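Local coordinates for WbbM protein (PDB 6U4B) that is a trimeric, bifunctional O-antigen polymerase, probably acting as a glycosyltransferase at each of its two catalytic regions, one of them family 8-like and magnesium-binding, at residues A[581-585]-A[586-590]; A[363-366]-A[367-371]; A[318-321]-A[322-326]. All coordinates share one frame; numbering follows the deposited sequence.

Contact 1 of 3, residues A[581-585]-A[586-590]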
# COMPACT_ATOMS: atom_id res chain seq x y z
N GLU A 581 1.76 -3.02 -10.32
CA GLU A 581 1.80 -1.72 -9.66
C GLU A 581 0.40 -1.12 -9.53
O GLU A 581 0.09 -0.49 -8.51
CB GLU A 581 2.72 -0.79 -10.44
CG GLU A 581 2.82 0.63 -9.91
CD GLU A 581 3.49 1.56 -10.91
OE1 GLU A 581 2.92 2.63 -11.20
OE2 GLU A 581 4.57 1.21 -11.43
N ASN A 582 -0.44 -1.30 -10.54
CA ASN A 582 -1.77 -0.69 -10.54
C ASN A 582 -2.85 -1.60 -9.98
O ASN A 582 -3.95 -1.12 -9.68
CB ASN A 582 -2.14 -0.27 -11.97
CG ASN A 582 -1.27 0.86 -12.47
OD1 ASN A 582 -1.34 1.98 -11.98
ND2 ASN A 582 -0.43 0.57 -13.47
N ILE A 583 -2.57 -2.90 -9.82
CA ILE A 583 -3.54 -3.80 -9.20
C ILE A 583 -3.24 -4.04 -7.73
O ILE A 583 -4.11 -4.55 -7.01
CB ILE A 583 -3.60 -5.14 -9.97
CG1 ILE A 583 -5.03 -5.69 -9.96
CG2 ILE A 583 -2.62 -6.16 -9.38
CD1 ILE A 583 -6.02 -4.80 -10.68
N ALA A 584 -2.04 -3.70 -7.26
CA ALA A 584 -1.74 -3.80 -5.84
C ALA A 584 -2.57 -2.79 -5.06
O ALA A 584 -2.87 -1.69 -5.54
CB ALA A 584 -0.24 -3.56 -5.59
N ASN A 585 -2.95 -3.18 -3.84
CA ASN A 585 -3.78 -2.35 -2.96
C ASN A 585 -5.15 -2.06 -3.57
O ASN A 585 -5.72 -1.00 -3.37
CB ASN A 585 -3.06 -1.04 -2.59
CG ASN A 585 -1.68 -1.28 -2.02
OD1 ASN A 585 -1.53 -1.78 -0.90
ND2 ASN A 585 -0.65 -0.91 -2.78
N THR A 586 -5.68 -3.02 -4.32
CA THR A 586 -7.07 -3.01 -4.78
C THR A 586 -7.72 -4.30 -4.31
O THR A 586 -7.00 -5.20 -3.86
CB THR A 586 -7.16 -2.85 -6.30
OG1 THR A 586 -6.70 -4.05 -6.94
CG2 THR A 586 -6.31 -1.67 -6.78
N PRO A 587 -9.05 -4.44 -4.35
CA PRO A 587 -9.65 -5.72 -3.96
C PRO A 587 -9.26 -6.89 -4.85
O PRO A 587 -9.45 -8.04 -4.45
CB PRO A 587 -11.16 -5.45 -4.04
CG PRO A 587 -11.27 -3.98 -3.85
CD PRO A 587 -10.07 -3.38 -4.51
N TRP A 588 -8.73 -6.63 -6.05
CA TRP A 588 -8.31 -7.71 -6.93
C TRP A 588 -6.90 -8.21 -6.62
O TRP A 588 -6.42 -9.11 -7.32
CB TRP A 588 -8.38 -7.27 -8.40
CG TRP A 588 -9.73 -6.80 -8.83
CD1 TRP A 588 -10.81 -7.57 -9.16
CD2 TRP A 588 -10.16 -5.44 -8.97
NE1 TRP A 588 -11.87 -6.78 -9.50
CE2 TRP A 588 -11.50 -5.46 -9.39
CE3 TRP A 588 -9.53 -4.20 -8.78
CZ2 TRP A 588 -12.23 -4.30 -9.63
CZ3 TRP A 588 -10.26 -3.05 -9.01
CH2 TRP A 588 -11.59 -3.11 -9.43
N GLU A 589 -6.24 -7.66 -5.61
CA GLU A 589 -4.84 -7.98 -5.36
C GLU A 589 -4.66 -9.45 -5.00
O GLU A 589 -3.84 -10.15 -5.60
CB GLU A 589 -4.28 -7.08 -4.25
CG GLU A 589 -2.89 -7.45 -3.80
CD GLU A 589 -2.22 -6.34 -3.01
OE1 GLU A 589 -1.01 -6.12 -3.20
OE2 GLU A 589 -2.92 -5.69 -2.20
N MET A 590 -5.42 -9.94 -4.02
CA MET A 590 -5.32 -11.35 -3.65
C MET A 590 -5.91 -12.27 -4.71
O MET A 590 -5.56 -13.46 -4.74
CB MET A 590 -6.00 -11.60 -2.30
CG MET A 590 -7.41 -11.03 -2.19
SD MET A 590 -8.37 -11.83 -0.89
CE MET A 590 -9.37 -12.96 -1.85

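Contact 2 of 3, residues A[363-366]-A[367-371]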
# COMPACT_ATOMS: atom_id res chain seq x y z
N ARG A 363 -18.67 6.04 -14.67
CA ARG A 363 -20.04 5.64 -14.91
C ARG A 363 -20.05 4.39 -15.78
O ARG A 363 -19.10 4.11 -16.51
CB ARG A 363 -20.86 6.76 -15.57
CG ARG A 363 -21.04 8.00 -14.71
CD ARG A 363 -21.73 9.10 -15.50
NE ARG A 363 -20.90 9.60 -16.59
CZ ARG A 363 -21.35 10.37 -17.58
NH1 ARG A 363 -22.63 10.73 -17.62
NH2 ARG A 363 -20.53 10.78 -18.53
N PHE A 364 -21.15 3.64 -15.69
CA PHE A 364 -21.32 2.40 -16.44
C PHE A 364 -22.51 2.51 -17.37
O PHE A 364 -23.53 3.11 -17.02
CB PHE A 364 -21.51 1.21 -15.50
CG PHE A 364 -20.30 0.86 -14.70
CD1 PHE A 364 -19.31 0.05 -15.24
CD2 PHE A 364 -20.14 1.34 -13.41
CE1 PHE A 364 -18.18 -0.28 -14.50
CE2 PHE A 364 -19.01 1.02 -12.67
CZ PHE A 364 -18.03 0.21 -13.21
N PHE A 365 -22.38 1.93 -18.56
CA PHE A 365 -23.47 1.83 -19.51
C PHE A 365 -23.51 0.41 -20.05
O PHE A 365 -22.47 -0.13 -20.45
CB PHE A 365 -23.32 2.83 -20.65
CG PHE A 365 -24.47 2.81 -21.63
CD1 PHE A 365 -25.67 3.42 -21.32
CD2 PHE A 365 -24.34 2.17 -22.85
CE1 PHE A 365 -26.73 3.40 -22.21
CE2 PHE A 365 -25.40 2.14 -23.75
CZ PHE A 365 -26.59 2.76 -23.43
N ASP A 366 -24.70 -0.19 -20.05
CA ASP A 366 -24.87 -1.53 -20.60
C ASP A 366 -24.56 -1.53 -22.09
O ASP A 366 -25.34 -1.00 -22.89
CB ASP A 366 -26.29 -2.03 -20.34
CG ASP A 366 -26.48 -3.49 -20.73
OD1 ASP A 366 -27.56 -4.05 -20.42
OD2 ASP A 366 -25.56 -4.09 -21.32
N VAL A 367 -23.43 -2.13 -22.48
CA VAL A 367 -23.02 -2.13 -23.88
C VAL A 367 -24.03 -2.85 -24.76
O VAL A 367 -24.12 -2.55 -25.96
CB VAL A 367 -21.61 -2.76 -24.01
CG1 VAL A 367 -21.68 -4.27 -23.85
CG2 VAL A 367 -20.96 -2.36 -25.33
N ASN A 368 -24.82 -3.76 -24.19
CA ASN A 368 -25.73 -4.58 -24.98
C ASN A 368 -26.90 -3.80 -25.55
O ASN A 368 -27.61 -4.33 -26.42
CB ASN A 368 -26.23 -5.75 -24.14
CG ASN A 368 -25.10 -6.67 -23.69
OD1 ASN A 368 -24.53 -7.40 -24.51
ND2 ASN A 368 -24.78 -6.63 -22.41
N ALA A 369 -27.12 -2.56 -25.11
CA ALA A 369 -28.14 -1.72 -25.72
C ALA A 369 -27.80 -1.38 -27.17
O ALA A 369 -28.69 -0.95 -27.91
CB ALA A 369 -28.31 -0.43 -24.91
N PHE A 370 -26.54 -1.56 -27.58
CA PHE A 370 -26.13 -1.23 -28.93
C PHE A 370 -26.76 -2.13 -29.98
O PHE A 370 -26.79 -1.75 -31.16
CB PHE A 370 -24.60 -1.30 -29.05
CG PHE A 370 -23.89 -0.21 -28.30
CD1 PHE A 370 -24.53 0.97 -27.97
CD2 PHE A 370 -22.56 -0.37 -27.93
CE1 PHE A 370 -23.88 1.97 -27.28
CE2 PHE A 370 -21.89 0.63 -27.24
CZ PHE A 370 -22.55 1.80 -26.92
N THR A 371 -27.28 -3.30 -29.60
CA THR A 371 -27.89 -4.19 -30.57
C THR A 371 -29.26 -3.70 -31.04
O THR A 371 -29.84 -4.33 -31.94
CB THR A 371 -28.03 -5.60 -29.99
OG1 THR A 371 -28.92 -5.57 -28.86
CG2 THR A 371 -26.68 -6.13 -29.55

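Contact 3 of 3, residues A[318-321]-A[322-326]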
# COMPACT_ATOMS: atom_id res chain seq x y z
N ALA A 318 -7.01 -2.24 -13.19
CA ALA A 318 -5.62 -1.80 -13.29
C ALA A 318 -5.50 -0.60 -14.22
O ALA A 318 -4.78 0.36 -13.92
CB ALA A 318 -4.75 -2.95 -13.78
N LEU A 319 -6.21 -0.63 -15.36
CA LEU A 319 -6.18 0.49 -16.29
C LEU A 319 -6.70 1.76 -15.64
O LEU A 319 -6.04 2.81 -15.66
CB LEU A 319 -7.00 0.15 -17.54
CG LEU A 319 -7.24 1.30 -18.52
CD1 LEU A 319 -5.92 1.87 -19.04
CD2 LEU A 319 -8.12 0.83 -19.68
N ILE A 320 -7.90 1.69 -15.04
CA ILE A 320 -8.49 2.87 -14.42
C ILE A 320 -7.60 3.39 -13.30
O ILE A 320 -7.42 4.61 -13.14
CB ILE A 320 -9.91 2.55 -13.92
CG1 ILE A 320 -10.88 2.40 -15.10
CG2 ILE A 320 -10.40 3.62 -12.95
CD1 ILE A 320 -12.24 1.85 -14.73
N ASN A 321 -7.02 2.49 -12.52
CA ASN A 321 -6.09 2.92 -11.48
C ASN A 321 -4.86 3.60 -12.10
O ASN A 321 -4.37 4.60 -11.56
CB ASN A 321 -5.67 1.73 -10.62
CG ASN A 321 -5.69 2.06 -9.14
OD1 ASN A 321 -6.31 3.04 -8.73
ND2 ASN A 321 -5.02 1.24 -8.34
N SER A 322 -4.38 3.08 -13.23
CA SER A 322 -3.24 3.73 -13.89
C SER A 322 -3.63 5.11 -14.41
O SER A 322 -2.81 6.04 -14.37
CB SER A 322 -2.71 2.85 -15.03
OG SER A 322 -3.47 3.02 -16.23
N ILE A 323 -4.86 5.27 -14.88
CA ILE A 323 -5.32 6.58 -15.34
C ILE A 323 -5.35 7.56 -14.17
O ILE A 323 -4.93 8.71 -14.29
CB ILE A 323 -6.70 6.46 -16.02
CG1 ILE A 323 -6.60 5.60 -17.28
CG2 ILE A 323 -7.26 7.84 -16.34
CD1 ILE A 323 -7.92 5.33 -17.94
N ILE A 324 -5.85 7.11 -13.01
CA ILE A 324 -5.90 7.96 -11.83
C ILE A 324 -4.50 8.35 -11.38
O ILE A 324 -4.24 9.50 -11.00
CB ILE A 324 -6.68 7.27 -10.70
CG1 ILE A 324 -8.15 7.12 -11.08
CG2 ILE A 324 -6.52 8.03 -9.39
CD1 ILE A 324 -8.97 6.37 -10.07
N ARG A 325 -3.57 7.39 -11.40
CA ARG A 325 -2.24 7.66 -10.84
C ARG A 325 -1.46 8.66 -11.68
O ARG A 325 -0.58 9.35 -11.15
CB ARG A 325 -1.47 6.35 -10.70
CG ARG A 325 -2.05 5.41 -9.65
CD ARG A 325 -1.23 4.14 -9.51
NE ARG A 325 0.04 4.38 -8.83
CZ ARG A 325 1.19 4.60 -9.46
NH1 ARG A 325 2.30 4.81 -8.76
NH2 ARG A 325 1.24 4.60 -10.79
N HIS A 326 -1.77 8.77 -12.97
CA HIS A 326 -1.11 9.71 -13.87
C HIS A 326 -2.01 10.88 -14.23
O HIS A 326 -1.71 11.61 -15.18
CB HIS A 326 -0.63 8.99 -15.13
CG HIS A 326 0.43 7.97 -14.87
ND1 HIS A 326 1.77 8.29 -14.78
CD2 HIS A 326 0.36 6.63 -14.67
CE1 HIS A 326 2.47 7.20 -14.54
NE2 HIS A 326 1.64 6.18 -14.47

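Contact 1 of 3, residues A[581-585]-A[586-590]
A chi1 of 70° sets OG1 of T586 between its backbone N and carbonyl carbon, and from there the hydroxyl donates to I583 O at an OG1-O distance of 2.6 Å. E589 instead has CG anti to its backbone N (chi1 173°) and an extended chain beyond, which carries the carboxylate back to the preceding turn. The hydroxyl approaches the I583 carbonyl tilted 32° from its plane. T586 N adds a weak bond to the same oxygen, closing the type II turn from I583 to T586. T586 OG1 also accepts a weak capping bond from W588 N (3.4 Å), at the entry to the next helix. On the apolar side CG1 of I583 lies 4.0 Å from CB of W588, and CD1 of I583 is equally close to CE3 of the W588 ring; the side chains cross at about a right angle. E589 OE2 takes a weak bond from N585 N (3.0 Å), while its OE1 comes within 3.6 Å of A584 CB. The weak bond may help set the backbone of N585, whose OD1 binds magnesium together with OD1 of N585 from the second and third subunits. The turn joins helix 576-583 to helix 589-596: T586 packs on N321 of helix 313-325, and W588 lies against helix 344-352, hydrogen-bonded through NE1 to N346 and in cation-pi contact with R349.

Contact 2 of 3, residues A[363-366]-A[367-371]
F365 and D366 send their side chains to separate halves of the turn formed by 367-371, one apolar and densely filled, the other polar and partly exposed. In the buried half the far end of the F365 ring does the touching: its CZ lies 3.9 Å from CB of A369, and its CE2 is 3.8 Å from CE1 of F370. The two phenyl planes make 37° with their centroids 5.9 Å apart, an oblique pairing. L395 of helix 392-395 packs on both rings, and F391 stacks on F370. Strand 360-366 runs parallel to strand 333-340 in the central sheet of the family 8 region, consistent with a GT-A fold, and the chain leaves it here for a 3-10 segment. With D366 CG opposite the backbone N (chi1 -173°), the carboxylate reaches forward to form an Asx turn: D366 OD2 accepts from N368 N at 3.0 Å, the donor lying above the carboxylate plane. A369 N adds a nearly straight bond to D366 O at 3.2 Å. On the partly exposed side, N368 ND2 also donates to D366 OD2 (2.9 Å), on the syn lone pair, the oxygen lying somewhat out of the amide plane. This second grip, with carboxylate and amide planes 84° apart, should limit rotation of the acid. ND2 of N368 has another partner in N340 OD1, which ties this more open half back to strand 333-340.

Contact 3 of 3, residues A[318-321]-A[322-326]
S322 OG donates to L319 O at 2.6 Å, lying in the carbonyl plane on a lone pair, while I323 N reaches the same oxygen at 2.8 Å, nearly along the C=O direction. L319 O is thus gripped by two donors from different directions. A chi1 of 82° turns the serine hydroxyl back along its own helix to make the first of these bonds. CG1 of I323 sits just beyond the same oxygen, 3.3 Å from L319 O, and its CD1 touches CG of L319 at 4.1 Å. One residue further on, I324 N donates to I320 O (3.0 Å), and the side chains again meet, CD1 of I324 lying 4.2 Å from CG2 of I320. R325 N bonds to N321 O at 2.9 Å, and R325 CG lies beside that oxygen. All this belongs to helix 313-325, the crossover helix of a beta-alpha-beta unit between parallel strands 302-309 and 333-340. Its apolar side faces the first of them, with L319 and I320 on I306 and I323 on V304. Further out, V411 N hydrogen-bonds to S322 OG while L319 and I323 pack on the V411 side chain, so the helix is linked to strand 409-411, which follows the magnesium ligands D406 and D408. On the side of helix 576-583, N321 ND2 bonds to N582 O and R325 NH2 forms a salt bridge with E581 OE1, so the polar ends of both residues are held by that helix, where A318 rests on F579 and I583.

Overall arrangement
Contacts 1 and 3 are neighbours, their centres 12 Å apart. Besides the hydrogen bond from N321 to N582, they meet through the salt bridge of R325 NH2 with E581 OE1, 2.6 Å long, and through packing of N582 OD1 on S322 CA at 3.2 Å. Together they run from one metal site towards the other. L319 of contact 3 comes about 7 Å, side chain to side chain, from D406, which binds magnesium with D408 and H560, whereas N585 of contact 1 lies at the intersubunit magnesium. Contact 2 is remote from the annotated sites, its centre 22 Å from that of contact 3 and 26 Å from that of contact 1. It shares the family 8 range with contact 3 without touching it.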